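Local coordinates for protein cryptochrome DASH, chloroplastic/mitochondrial (Arabidopsis thaliana, PDB 2J4D) that repairs cyclobutane pyrimidine dimers in single-stranded DNA as a photolyase, binds FAD and a folate light antenna, and may act as a photoreceptor, at residues Val41-Phe46 against Leu69-Leu74; Asp75-His80 against Ser120-Glu125. One frame throughout, in Å; residues are numbered along the deposited sequence.

Contact 1 of 2, residues Val41-Phe46 against Leu69-Leu74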
loop_
_atom_site.group_PDB
_atom_site.type_symbol
_atom_site.label_atom_id
_atom_site.label_comp_id
_atom_site.label_asym_id
_atom_site.label_seq_id
_atom_site.Cartn_x
_atom_site.Cartn_y
_atom_site.Cartn_z
ATOM N N VAL A 41 19.396 24.822 -7.154
ATOM C CA VAL A 41 18.479 24.200 -6.215
ATOM C C VAL A 41 17.341 23.414 -6.858
ATOM O O VAL A 41 16.804 23.803 -7.897
ATOM C CB VAL A 41 17.853 25.268 -5.293
ATOM C CG1 VAL A 41 16.824 24.627 -4.365
ATOM C CG2 VAL A 41 18.943 25.957 -4.487
ATOM N N THR A 42 16.984 22.300 -6.226
ATOM C CA THR A 42 15.868 21.488 -6.689
ATOM C C THR A 42 15.045 21.107 -5.464
ATOM O O THR A 42 15.566 21.006 -4.350
ATOM C CB THR A 42 16.320 20.186 -7.397
ATOM O OG1 THR A 42 15.172 19.523 -7.947
ATOM C CG2 THR A 42 16.993 19.238 -6.411
ATOM N N ILE A 43 13.752 20.918 -5.670
ATOM C CA ILE A 43 12.871 20.517 -4.593
ATOM C C ILE A 43 12.439 19.090 -4.902
ATOM O O ILE A 43 12.083 18.790 -6.040
ATOM C CB ILE A 43 11.616 21.422 -4.533
ATOM C CG1 ILE A 43 12.010 22.811 -4.018
ATOM C CG2 ILE A 43 10.530 20.765 -3.655
ATOM C CD1 ILE A 43 10.923 23.875 -4.169
ATOM N N LEU A 44 12.506 18.212 -3.904
ATOM C CA LEU A 44 12.067 16.829 -4.067
ATOM C C LEU A 44 10.754 16.706 -3.294
ATOM O O LEU A 44 10.726 16.810 -2.064
ATOM C CB LEU A 44 13.095 15.843 -3.497
ATOM C CG LEU A 44 12.708 14.356 -3.558
ATOM C CD1 LEU A 44 12.402 13.934 -4.993
ATOM C CD2 LEU A 44 13.862 13.521 -2.990
ATOM N N TRP A 45 9.670 16.495 -4.027
ATOM C CA TRP A 45 8.342 16.385 -3.432
ATOM C C TRP A 45 7.936 14.923 -3.224
ATOM O O TRP A 45 7.710 14.182 -4.185
ATOM C CB TRP A 45 7.340 17.133 -4.326
ATOM C CG TRP A 45 5.885 16.939 -3.997
ATOM C CD1 TRP A 45 5.327 16.782 -2.763
ATOM C CD2 TRP A 45 4.804 16.901 -4.935
ATOM N NE1 TRP A 45 3.959 16.644 -2.874
ATOM C CE2 TRP A 45 3.613 16.715 -4.196
ATOM C CE3 TRP A 45 4.726 17.013 -6.333
ATOM C CZ2 TRP A 45 2.353 16.635 -4.809
ATOM C CZ3 TRP A 45 3.476 16.936 -6.942
ATOM C CH2 TRP A 45 2.306 16.747 -6.178
ATOM N N PHE A 46 7.862 14.532 -1.952
ATOM C CA PHE A 46 7.495 13.177 -1.546
ATOM C C PHE A 46 5.983 13.004 -1.431
ATOM O O PHE A 46 5.273 13.905 -0.983
ATOM C CB PHE A 46 8.101 12.848 -0.171
ATOM C CG PHE A 46 9.559 12.447 -0.205
ATOM C CD1 PHE A 46 9.924 11.115 -0.397
ATOM C CD2 PHE A 46 10.561 13.387 0.025
ATOM C CE1 PHE A 46 11.262 10.718 -0.352
ATOM C CE2 PHE A 46 11.909 13.007 0.072
ATOM C CZ PHE A 46 12.261 11.666 -0.116
ATOM N N LEU A 69 16.100 20.280 -1.653
ATOM C CA LEU A 69 15.187 20.607 -0.565
ATOM C C LEU A 69 14.058 19.569 -0.574
ATOM O O LEU A 69 13.107 19.695 -1.339
ATOM C CB LEU A 69 14.587 22.009 -0.739
ATOM C CG LEU A 69 13.492 22.361 0.274
ATOM C CD1 LEU A 69 14.009 22.148 1.686
ATOM C CD2 LEU A 69 13.056 23.810 0.085
ATOM N N PRO A 70 14.170 18.516 0.252
ATOM C CA PRO A 70 13.144 17.462 0.328
ATOM C C PRO A 70 11.921 17.982 1.081
ATOM O O PRO A 70 12.047 18.576 2.153
ATOM C CB PRO A 70 13.843 16.338 1.098
ATOM C CG PRO A 70 15.319 16.619 0.888
ATOM C CD PRO A 70 15.379 18.121 0.993
ATOM N N VAL A 71 10.738 17.746 0.531
ATOM C CA VAL A 71 9.518 18.237 1.153
ATOM C C VAL A 71 8.378 17.229 1.166
ATOM O O VAL A 71 8.214 16.460 0.221
ATOM C CB VAL A 71 8.977 19.472 0.398
ATOM C CG1 VAL A 71 7.777 20.051 1.137
ATOM C CG2 VAL A 71 10.075 20.513 0.232
ATOM N N TYR A 72 7.605 17.234 2.247
ATOM C CA TYR A 72 6.415 16.400 2.324
ATOM C C TYR A 72 5.316 17.346 2.778
ATOM O O TYR A 72 5.491 18.089 3.750
ATOM C CB TYR A 72 6.520 15.265 3.340
ATOM C CG TYR A 72 5.225 14.469 3.406
ATOM C CD1 TYR A 72 4.930 13.493 2.451
ATOM C CD2 TYR A 72 4.261 14.748 4.376
ATOM C CE1 TYR A 72 3.702 12.819 2.459
ATOM C CE2 TYR A 72 3.033 14.082 4.396
ATOM C CZ TYR A 72 2.760 13.124 3.436
ATOM O OH TYR A 72 1.540 12.489 3.448
ATOM N N CYS A 73 4.198 17.335 2.061
ATOM C CA CYS A 73 3.068 18.186 2.410
ATOM C C CYS A 73 1.954 17.340 2.977
ATOM O O CYS A 73 1.512 16.376 2.351
ATOM C CB CYS A 73 2.522 18.918 1.183
ATOM S SG CYS A 73 3.710 19.972 0.352
ATOM N N LEU A 74 1.497 17.690 4.169
ATOM C CA LEU A 74 0.397 16.951 4.740
ATOM C C LEU A 74 -0.844 17.630 4.153
ATOM O O LEU A 74 -1.301 18.662 4.647
ATOM C CB LEU A 74 0.409 17.057 6.252
ATOM C CG LEU A 74 -0.549 16.007 6.797
ATOM C CD1 LEU A 74 0.120 14.636 6.846
ATOM C CD2 LEU A 74 -0.973 16.435 8.155
HETATM O O HOH W 1 3.476 15.723 -0.117
#
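Water 1 is gripped by three groups, linking Trp-45 and Phe-46 to Cys-73: it accepts from Trp-45 NE1 and from the backbone N of Cys-73, and donates to Phe-46 O at 2.7 Å. It lies in the plane of the Trp-45 ring, at the edge where the indole N-H emerges. Trp-45 shares its sheet face with Val-71, and with CG anti to the backbone N (chi1 170°) the indole lies beside its own carbonyl carbon, NE1 edge toward this water.

Upstream of the water, four backbone bonds define a parallel ladder. Leu-69 N donates to Thr-42 O and Leu-44 N to Leu-69 O, the latter at 3.0 Å; Val-71 N then reaches Leu-44 O at 2.8 Å, and Phe-46 N gives Val-71 O the straightest bond, 172° at the hydrogen.

On the face of Ile-43 and Val-71, the two CG2 methyls meet at 3.9 Å. Cys-73 SG sits obliquely to the Trp-45 five-membered ring, a sulfur-aromatic contact. On the other face Phe-46 lies alongside Pro-70; Pro-70 CB approaches Phe-46 CE2 at 4.0 Å in the ring plane, so the ring is met at its edge. Helix 123-134 packs on Trp-45 and Cys-73, helix 92-111 on Phe-46 and Tyr-72.

Phe-46 O and Cys-73 N, 4.7 Å apart, are too distant to bond directly; water 1 bridges them, satisfying three polar groups in this buried contact.

Contact 2 of 2, residues Asp75-His80 against Ser120-Glu125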
loop_
_atom_site.group_PDB
_atom_site.type_symbol
_atom_site.label_atom_id
_atom_site.label_comp_id
_atom_site.label_asym_id
_atom_site.label_seq_id
_atom_site.Cartn_x
_atom_site.Cartn_y
_atom_site.Cartn_z
ATOM N N ASP A 75 -1.347 17.042 3.072
ATOM C CA ASP A 75 -2.498 17.537 2.314
ATOM C C ASP A 75 -3.778 17.421 3.133
ATOM O O ASP A 75 -4.186 16.319 3.489
ATOM C CB ASP A 75 -2.628 16.695 1.040
ATOM C CG ASP A 75 -3.554 17.311 0.005
ATOM O OD1 ASP A 75 -4.576 17.914 0.388
ATOM O OD2 ASP A 75 -3.254 17.162 -1.204
ATOM N N PRO A 76 -4.434 18.554 3.432
ATOM C CA PRO A 76 -5.675 18.516 4.218
ATOM C C PRO A 76 -6.765 17.611 3.630
ATOM O O PRO A 76 -7.595 17.060 4.357
ATOM C CB PRO A 76 -6.097 19.992 4.276
ATOM C CG PRO A 76 -5.493 20.586 3.026
ATOM C CD PRO A 76 -4.130 19.926 2.984
ATOM N N ARG A 77 -6.760 17.446 2.315
ATOM C CA ARG A 77 -7.758 16.607 1.665
ATOM C C ARG A 77 -7.599 15.130 2.048
ATOM O O ARG A 77 -8.548 14.362 1.963
ATOM C CB ARG A 77 -7.671 16.780 0.145
ATOM C CG ARG A 77 -8.120 18.163 -0.318
ATOM C CD ARG A 77 -7.675 18.482 -1.742
ATOM N NE ARG A 77 -6.220 18.565 -1.837
ATOM C CZ ARG A 77 -5.566 19.318 -2.712
ATOM N NH1 ARG A 77 -6.236 20.064 -3.582
ATOM N NH2 ARG A 77 -4.241 19.338 -2.706
ATOM N N LEU A 78 -6.402 14.747 2.485
ATOM C CA LEU A 78 -6.135 13.365 2.876
ATOM C C LEU A 78 -6.892 13.003 4.158
ATOM O O LEU A 78 -7.083 11.826 4.477
ATOM C CB LEU A 78 -4.632 13.176 3.090
ATOM C CG LEU A 78 -4.112 11.750 3.261
ATOM C CD1 LEU A 78 -4.373 10.965 1.984
ATOM C CD2 LEU A 78 -2.620 11.779 3.571
ATOM N N PHE A 79 -7.335 14.022 4.884
ATOM C CA PHE A 79 -8.056 13.788 6.119
ATOM C C PHE A 79 -9.465 14.333 6.123
ATOM O O PHE A 79 -9.971 14.762 7.161
ATOM C CB PHE A 79 -7.252 14.340 7.289
ATOM C CG PHE A 79 -5.960 13.624 7.486
ATOM C CD1 PHE A 79 -5.928 12.411 8.161
ATOM C CD2 PHE A 79 -4.789 14.111 6.915
ATOM C CE1 PHE A 79 -4.744 11.685 8.259
ATOM C CE2 PHE A 79 -3.599 13.391 7.007
ATOM C CZ PHE A 79 -3.580 12.178 7.678
ATOM N N HIS A 80 -10.088 14.330 4.950
ATOM C CA HIS A 80 -11.473 14.749 4.835
ATOM C C HIS A 80 -12.267 13.451 4.783
ATOM O O HIS A 80 -12.078 12.609 5.652
ATOM C CB HIS A 80 -11.678 15.611 3.586
ATOM C CG HIS A 80 -11.161 17.007 3.744
ATOM N ND1 HIS A 80 -10.992 17.869 2.683
ATOM C CD2 HIS A 80 -10.783 17.693 4.851
ATOM C CE1 HIS A 80 -10.528 19.024 3.128
ATOM N NE2 HIS A 80 -10.394 18.944 4.440
ATOM N N SER A 120 2.076 21.542 6.542
ATOM C CA SER A 120 0.686 21.104 6.456
ATOM C C SER A 120 -0.010 22.038 5.479
ATOM O O SER A 120 0.018 23.250 5.656
ATOM C CB SER A 120 -0.001 21.180 7.824
ATOM O OG SER A 120 0.435 20.131 8.669
ATOM N N GLY A 121 -0.623 21.476 4.442
ATOM C CA GLY A 121 -1.304 22.303 3.461
ATOM C C GLY A 121 -1.313 21.660 2.086
ATOM O O GLY A 121 -0.772 20.570 1.906
ATOM N N LYS A 122 -1.926 22.332 1.117
ATOM C CA LYS A 122 -2.001 21.812 -0.242
ATOM C C LYS A 122 -0.677 21.983 -0.979
ATOM O O LYS A 122 -0.077 23.054 -0.954
ATOM C CB LYS A 122 -3.109 22.529 -1.017
ATOM C CG LYS A 122 -4.498 22.243 -0.483
ATOM C CD LYS A 122 -5.542 23.106 -1.174
ATOM C CE LYS A 122 -6.927 22.830 -0.600
ATOM N NZ LYS A 122 -7.989 23.703 -1.195
ATOM N N PRO A 123 -0.207 20.917 -1.647
ATOM C CA PRO A 123 1.051 20.950 -2.399
ATOM C C PRO A 123 1.079 22.087 -3.422
ATOM O O PRO A 123 2.116 22.725 -3.621
ATOM C CB PRO A 123 1.077 19.586 -3.090
ATOM C CG PRO A 123 0.342 18.707 -2.132
ATOM C CD PRO A 123 -0.829 19.581 -1.724
ATOM N N GLU A 124 -0.059 22.324 -4.080
ATOM C CA GLU A 124 -0.134 23.368 -5.100
ATOM C C GLU A 124 0.018 24.763 -4.518
ATOM O O GLU A 124 0.201 25.727 -5.260
ATOM C CB GLU A 124 -1.439 23.277 -5.906
ATOM C CG GLU A 124 -2.708 23.482 -5.102
ATOM C CD GLU A 124 -3.326 22.174 -4.632
ATOM O OE1 GLU A 124 -2.569 21.234 -4.306
ATOM O OE2 GLU A 124 -4.572 22.091 -4.576
ATOM N N GLU A 125 -0.069 24.881 -3.199
ATOM C CA GLU A 125 0.106 26.181 -2.559
ATOM C C GLU A 125 1.492 26.248 -1.922
ATOM O O GLU A 125 2.199 27.253 -2.043
ATOM C CB GLU A 125 -1.001 26.419 -1.521
ATOM C CG GLU A 125 -2.348 26.743 -2.176
ATOM C CD GLU A 125 -3.525 26.777 -1.207
ATOM O OE1 GLU A 125 -3.315 26.654 0.018
ATOM O OE2 GLU A 125 -4.672 26.931 -1.681
#
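Charged contacts join Arg-77 to Glu-124. The grip is end-on: Arg-77 NH1 donates to Glu-124 OE2 at 2.8 Å and Arg-77 NH2 to Glu-124 OE1 at 3.0 Å, the second bond being the straighter at 167°. Guanidinium and carboxylate planes are 30° apart, nearly coplanar, and each oxygen is approached on its syn side. Glu-124 reaches the arginine through a bend at chi2 (-95°), while Arg-77 arrives from the opposite direction. The same guanidinium holds Asp-75 side-on, Arg-77 NE to Asp-75 OD1 and Arg-77 NH2 to Asp-75 OD2, both at 2.8 Å. NH2 therefore donates to both carboxylates, and the four bonds fix the rotation of the group; the two flanking acids would be expected to favour its positive charge.

Backbone hydrogen bonding sets the aspartate. Its OD1 also accepts from Arg-77 N, closing an Asx turn at the start of the 3-10 segment 76-78. The 3-10 segment itself is held by Leu-78 N donating to Asp-75 O.

Van der Waals contacts surround these charges. Lys-122 crosses Arg-77 at about a right angle and lays CG over one guanidinium face, 3.7 Å from Arg-77 NH2. Pro-123 CD approaches the same NH2 near the guanidinium plane and lies 3.5 Å from Asp-75 OD2. Pro-76 places CD 3.4 Å from Gly-121 C and sets CG against Lys-122 CG, an apolar touch. Val-152 of helix 147-161 touches both Arg-77 and Pro-123.

Lys-122 is the N-cap residue of helix 123-134. The arrangement is a salt-bridge network between an Asx turn and the first turn of a helix, at the C-terminal ends of neighbouring parallel strands in the photolyase alpha/beta domain.

From the N terminus, contact 1 comes first: the chain leaves strand 41-46, passes through helix 56-63 and comes back as strand 67-74, so the pairing closes a beta-alpha-beta crossover. Contact 2 opens at the very next residue, Asp-75, and closes a longer excursion through helix 92-111 and strand 117-120 to the start of helix 123-134. The two loops are thus in series and neither nest nor cross. Their centres are 14 Å apart, yet they touch: Leu-74 O and Gly-121 N form a probable hydrogen bond at 2.9 Å, and Trp-45 CZ2 packs on Pro-123 CB. Together they join the sheet interior to the connections at the C-terminal ends of its strands.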